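Local coordinates for protein phospholipase C-beta (PLC-beta) (Sepia officinalis, PDB 3QR0) that belongs to the phospholipase C-beta family, large multidomain proteins combining a PH domain, EF-hands, a TIM barrel and a C2 domain, and carries a bound calcium ion, at residues M675-F687 and A798-A810. Sequence-based numbering, arbitrary orientation.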
loop_
_atom_site.group_PDB
_atom_site.type_symbol
_atom_site.label_atom_id
_atom_site.label_comp_id
_atom_site.label_asym_id
_atom_site.label_seq_id
_atom_site.Cartn_x
_atom_site.Cartn_y
_atom_site.Cartn_z
ATOM N N MET A 675 1.515 -17.300 3.926
ATOM C CA MET A 675 1.407 -17.253 2.472
ATOM C C MET A 675 -0.063 -17.262 2.066
ATOM O O MET A 675 -0.869 -17.998 2.649
ATOM C CB MET A 675 2.154 -18.430 1.832
ATOM C CG MET A 675 2.131 -18.439 0.307
ATOM S SD MET A 675 3.308 -19.578 -0.463
ATOM C CE MET A 675 4.858 -19.027 0.258
ATOM N N TYR A 676 -0.402 -16.431 1.080
ATOM C CA TYR A 676 -1.754 -16.370 0.516
ATOM C C TYR A 676 -1.653 -16.467 -0.996
ATOM O O TYR A 676 -0.856 -15.762 -1.621
ATOM C CB TYR A 676 -2.473 -15.063 0.896
ATOM C CG TYR A 676 -2.139 -14.570 2.276
ATOM C CD1 TYR A 676 -2.671 -15.184 3.404
ATOM C CD2 TYR A 676 -1.271 -13.504 2.460
ATOM C CE1 TYR A 676 -2.346 -14.745 4.686
ATOM C CE2 TYR A 676 -0.942 -13.059 3.734
ATOM C CZ TYR A 676 -1.486 -13.681 4.843
ATOM O OH TYR A 676 -1.160 -13.238 6.109
ATOM N N GLY A 677 -2.458 -17.344 -1.576
ATOM C CA GLY A 677 -2.490 -17.537 -3.021
ATOM C C GLY A 677 -3.622 -18.480 -3.340
ATOM O O GLY A 677 -4.716 -18.320 -2.815
ATOM N N LEU A 678 -3.365 -19.482 -4.175
ATOM C CA LEU A 678 -4.330 -20.558 -4.360
ATOM C C LEU A 678 -4.604 -21.215 -3.008
ATOM O O LEU A 678 -3.743 -21.190 -2.123
ATOM C CB LEU A 678 -3.820 -21.607 -5.350
ATOM C CG LEU A 678 -3.731 -21.218 -6.833
ATOM C CD1 LEU A 678 -3.426 -22.457 -7.660
ATOM C CD2 LEU A 678 -5.011 -20.560 -7.320
ATOM N N PRO A 679 -5.799 -21.800 -2.836
ATOM C CA PRO A 679 -6.099 -22.483 -1.581
ATOM C C PRO A 679 -5.014 -23.483 -1.175
ATOM O O PRO A 679 -4.628 -23.519 -0.010
ATOM C CB PRO A 679 -7.421 -23.196 -1.880
ATOM C CG PRO A 679 -8.073 -22.349 -2.897
ATOM C CD PRO A 679 -6.968 -21.770 -3.735
ATOM N N THR A 680 -4.506 -24.255 -2.135
ATOM C CA THR A 680 -3.453 -25.244 -1.863
ATOM C C THR A 680 -2.116 -24.615 -1.430
ATOM O O THR A 680 -1.280 -25.290 -0.831
ATOM C CB THR A 680 -3.214 -26.164 -3.088
ATOM O OG1 THR A 680 -2.504 -27.342 -2.682
ATOM C CG2 THR A 680 -2.435 -25.442 -4.183
ATOM N N ASP A 681 -1.917 -23.334 -1.738
ATOM C CA ASP A 681 -0.691 -22.612 -1.379
ATOM C C ASP A 681 -0.877 -21.659 -0.196
ATOM O O ASP A 681 0.069 -20.975 0.205
ATOM C CB ASP A 681 -0.193 -21.794 -2.576
ATOM C CG ASP A 681 0.234 -22.658 -3.751
ATOM O OD1 ASP A 681 0.642 -23.812 -3.528
ATOM O OD2 ASP A 681 0.170 -22.175 -4.903
ATOM N N THR A 682 -2.084 -21.595 0.353
ATOM C CA THR A 682 -2.373 -20.650 1.419
ATOM C C THR A 682 -2.050 -21.275 2.778
ATOM O O THR A 682 -2.568 -22.331 3.115
ATOM C CB THR A 682 -3.828 -20.170 1.340
ATOM O OG1 THR A 682 -4.002 -19.440 0.119
ATOM C CG2 THR A 682 -4.178 -19.280 2.523
ATOM N N VAL A 683 -1.175 -20.614 3.532
ATOM C CA VAL A 683 -0.702 -21.101 4.823
ATOM C C VAL A 683 -0.846 -19.998 5.864
ATOM O O VAL A 683 -0.171 -18.959 5.786
ATOM C CB VAL A 683 0.782 -21.527 4.747
ATOM C CG1 VAL A 683 1.279 -21.991 6.117
ATOM C CG2 VAL A 683 0.977 -22.624 3.700
ATOM N N ARG A 684 -1.739 -20.224 6.825
ATOM C CA ARG A 684 -1.949 -19.301 7.933
ATOM C C ARG A 684 -1.783 -19.996 9.280
ATOM O O ARG A 684 -2.105 -21.173 9.420
ATOM C CB ARG A 684 -3.342 -18.694 7.841
ATOM C CG ARG A 684 -3.537 -17.830 6.607
ATOM C CD ARG A 684 -4.714 -16.896 6.770
ATOM N NE ARG A 684 -4.469 -15.888 7.796
ATOM C CZ ARG A 684 -5.393 -15.077 8.305
ATOM N NH1 ARG A 684 -6.658 -15.131 7.887
ATOM N NH2 ARG A 684 -5.052 -14.205 9.240
ATOM N N LYS A 685 -1.286 -19.240 10.260
ATOM C CA LYS A 685 -1.140 -19.696 11.646
ATOM C C LYS A 685 -0.319 -20.983 11.770
ATOM O O LYS A 685 -0.660 -21.863 12.559
ATOM C CB LYS A 685 -2.514 -19.896 12.306
ATOM C CG LYS A 685 -3.441 -18.698 12.242
ATOM C CD LYS A 685 -2.913 -17.506 13.038
ATOM C CE LYS A 685 -3.950 -16.380 13.075
ATOM N NZ LYS A 685 -3.374 -15.070 13.499
ATOM N N LYS A 686 0.755 -21.084 10.991
ATOM C CA LYS A 686 1.629 -22.261 11.019
ATOM C C LYS A 686 3.022 -21.933 11.564
ATOM O O LYS A 686 3.576 -22.717 12.329
ATOM C CB LYS A 686 1.751 -22.864 9.617
ATOM C CG LYS A 686 2.575 -24.152 9.552
ATOM C CD LYS A 686 2.668 -24.687 8.121
ATOM C CE LYS A 686 3.365 -26.044 8.078
ATOM N NZ LYS A 686 3.164 -26.729 6.766
ATOM N N PHE A 687 3.567 -20.783 11.166
ATOM C CA PHE A 687 4.953 -20.423 11.446
ATOM C C PHE A 687 5.082 -19.217 12.376
ATOM O O PHE A 687 4.651 -18.114 12.042
ATOM C CB PHE A 687 5.679 -20.106 10.142
ATOM C CG PHE A 687 5.819 -21.277 9.217
ATOM C CD1 PHE A 687 5.367 -21.203 7.910
ATOM C CD2 PHE A 687 6.423 -22.454 9.647
ATOM C CE1 PHE A 687 5.514 -22.282 7.043
ATOM C CE2 PHE A 687 6.564 -23.535 8.787
ATOM C CZ PHE A 687 6.108 -23.448 7.489
ATOM N N ALA A 798 -15.274 -26.141 -0.671
ATOM C CA ALA A 798 -15.583 -25.357 0.529
ATOM C C ALA A 798 -14.532 -25.590 1.611
ATOM O O ALA A 798 -14.117 -24.652 2.286
ATOM C CB ALA A 798 -16.972 -25.714 1.063
ATOM N N ALA A 799 -14.120 -26.846 1.769
ATOM C CA ALA A 799 -13.079 -27.223 2.728
ATOM C C ALA A 799 -11.735 -26.582 2.389
ATOM O O ALA A 799 -11.025 -26.121 3.283
ATOM C CB ALA A 799 -12.939 -28.746 2.794
ATOM N N ALA A 800 -11.396 -26.557 1.101
ATOM C CA ALA A 800 -10.175 -25.895 0.630
ATOM C C ALA A 800 -10.129 -24.428 1.052
ATOM O O ALA A 800 -9.064 -23.919 1.394
ATOM C CB ALA A 800 -10.050 -26.001 -0.885
ATOM N N LEU A 801 -11.287 -23.765 1.042
ATOM C CA LEU A 801 -11.362 -22.336 1.370
ATOM C C LEU A 801 -11.183 -22.029 2.860
ATOM O O LEU A 801 -11.015 -20.867 3.227
ATOM C CB LEU A 801 -12.674 -21.735 0.870
ATOM C CG LEU A 801 -12.824 -21.680 -0.652
ATOM C CD1 LEU A 801 -14.232 -21.239 -1.007
ATOM C CD2 LEU A 801 -11.780 -20.744 -1.292
ATOM N N CYS A 802 -11.215 -23.061 3.705
ATOM C CA CYS A 802 -10.920 -22.901 5.133
ATOM C C CYS A 802 -9.484 -22.426 5.391
ATOM O O CYS A 802 -9.229 -21.774 6.401
ATOM C CB CYS A 802 -11.189 -24.201 5.896
ATOM S SG CYS A 802 -12.952 -24.634 6.010
ATOM N N ALA A 803 -8.558 -22.734 4.480
ATOM C CA ALA A 803 -7.160 -22.279 4.607
ATOM C C ALA A 803 -7.003 -20.757 4.758
ATOM O O ALA A 803 -6.013 -20.297 5.317
ATOM C CB ALA A 803 -6.332 -22.765 3.419
ATOM N N PHE A 804 -7.960 -19.987 4.244
ATOM C CA PHE A 804 -7.918 -18.516 4.328
ATOM C C PHE A 804 -8.369 -17.933 5.667
ATOM O O PHE A 804 -8.084 -16.764 5.963
ATOM C CB PHE A 804 -8.774 -17.915 3.217
ATOM C CG PHE A 804 -8.254 -18.209 1.849
ATOM C CD1 PHE A 804 -7.233 -17.436 1.304
ATOM C CD2 PHE A 804 -8.761 -19.265 1.113
ATOM C CE1 PHE A 804 -6.736 -17.712 0.038
ATOM C CE2 PHE A 804 -8.272 -19.541 -0.154
ATOM C CZ PHE A 804 -7.262 -18.769 -0.693
ATOM N N GLU A 805 -9.066 -18.735 6.470
ATOM C CA GLU A 805 -9.668 -18.237 7.706
ATOM C C GLU A 805 -8.611 -17.933 8.758
ATOM O O GLU A 805 -7.489 -18.451 8.699
ATOM C CB GLU A 805 -10.688 -19.239 8.258
ATOM C CG GLU A 805 -11.898 -19.464 7.357
ATOM C CD GLU A 805 -12.754 -18.218 7.176
ATOM O OE1 GLU A 805 -12.882 -17.433 8.140
ATOM O OE2 GLU A 805 -13.300 -18.020 6.067
ATOM N N ASP A 806 -8.979 -17.085 9.715
ATOM C CA ASP A 806 -8.096 -16.724 10.830
ATOM C C ASP A 806 -7.704 -17.931 11.694
ATOM O O ASP A 806 -6.658 -17.911 12.340
ATOM C CB ASP A 806 -8.749 -15.643 11.708
ATOM C CG ASP A 806 -8.809 -14.276 11.031
ATOM O OD1 ASP A 806 -8.345 -14.119 9.874
ATOM O OD2 ASP A 806 -9.321 -13.335 11.673
ATOM N N ASP A 807 -8.546 -18.965 11.710
ATOM C CA ASP A 807 -8.240 -20.236 12.371
ATOM C C ASP A 807 -8.637 -21.381 11.428
ATOM O O ASP A 807 -9.749 -21.910 11.520
ATOM C CB ASP A 807 -8.985 -20.326 13.708
ATOM C CG ASP A 807 -8.601 -21.559 14.521
ATOM O OD1 ASP A 807 -7.989 -22.501 13.973
ATOM O OD2 ASP A 807 -8.942 -21.592 15.725
ATOM N N PRO A 808 -7.729 -21.752 10.499
ATOM C CA PRO A 808 -8.045 -22.727 9.456
ATOM C C PRO A 808 -8.542 -24.067 9.985
ATOM O O PRO A 808 -9.521 -24.599 9.468
ATOM C CB PRO A 808 -6.707 -22.906 8.719
ATOM C CG PRO A 808 -5.972 -21.647 8.964
ATOM C CD PRO A 808 -6.365 -21.213 10.344
ATOM N N ASP A 809 -7.876 -24.598 11.005
ATOM C CA ASP A 809 -8.255 -25.892 11.586
ATOM C C ASP A 809 -9.659 -25.866 12.195
ATOM O O ASP A 809 -10.455 -26.775 11.963
ATOM C CB ASP A 809 -7.225 -26.332 12.634
ATOM C CG ASP A 809 -5.866 -26.657 12.019
ATOM O OD1 ASP A 809 -5.812 -26.955 10.805
ATOM O OD2 ASP A 809 -4.849 -26.612 12.745
ATOM N N ALA A 810 -9.960 -24.814 12.953
ATOM C CA ALA A 810 -11.286 -24.650 13.556
ATOM C C ALA A 810 -12.379 -24.489 12.499
ATOM O O ALA A 810 -13.476 -25.026 12.649
ATOM C CB ALA A 810 -11.295 -23.456 14.507
HETATM O O HOH W 1 -6.754 -25.405 1.168
HETATM O O HOH W 2 -3.902 -21.977 5.975
#
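Arg-684 NH1 is gripped by two acceptors of the C-terminal segment: it donates to Asp-806 OD1 at 2.8 Å and to Phe-804 O at 2.9 Å. The Phe-804 carbonyl lies in the guanidinium plane, at its edge, and its bond is the straighter (158° at the hydrogen). The carboxylate stands almost perpendicular to the guanidinium; OD1 is the only oxygen of Asp-806 that meets it, through its anti lone pair, and Arg-684 NH2 adds a weak bond to that same OD1. A bend at chi3 (67°) carries the arginine tip to these acceptors, while NE pairs with Glu-674 OE1 in a second salt bridge.

Farther along, Thr-682 crosses the Phe-804 ring at about a right angle. Thr-682 OG1 accepts from Gly-677 N (3.1 Å) and donates to Leu-678 O (2.9 Å), which fixes the rotation about CA-CB; CG2, anti to the backbone N (chi1 -65° for OG1), is thereby set over the ring face in a CH-pi contact, 4.2 Å from the Phe-804 centroid. Gly-677 O meets the ring edge in plane, 3.3 Å from Phe-804 CZ, and Pro-679 CG touches Phe-804 CE2 at 3.9 Å. Helix 586-589 of the TIM barrel supplies Gln-586 and Ile-587 to the same ring, which is thus wedged between barrel and C2 domain.

Two waters join the backbones where they do not bond directly: one links Ala-800 O and, weakly, Pro-679 O; the other accepts from Arg-684 N and donates to Ala-803 O and Thr-682 O. Segment 798-810, which runs from the end of helix 793-800 into the start of helix 808-815, is held mainly by Phe-804 and Arg-684, with Pro-679 packing on Ala-800, an anchorage partly hydrophobic and partly ionic.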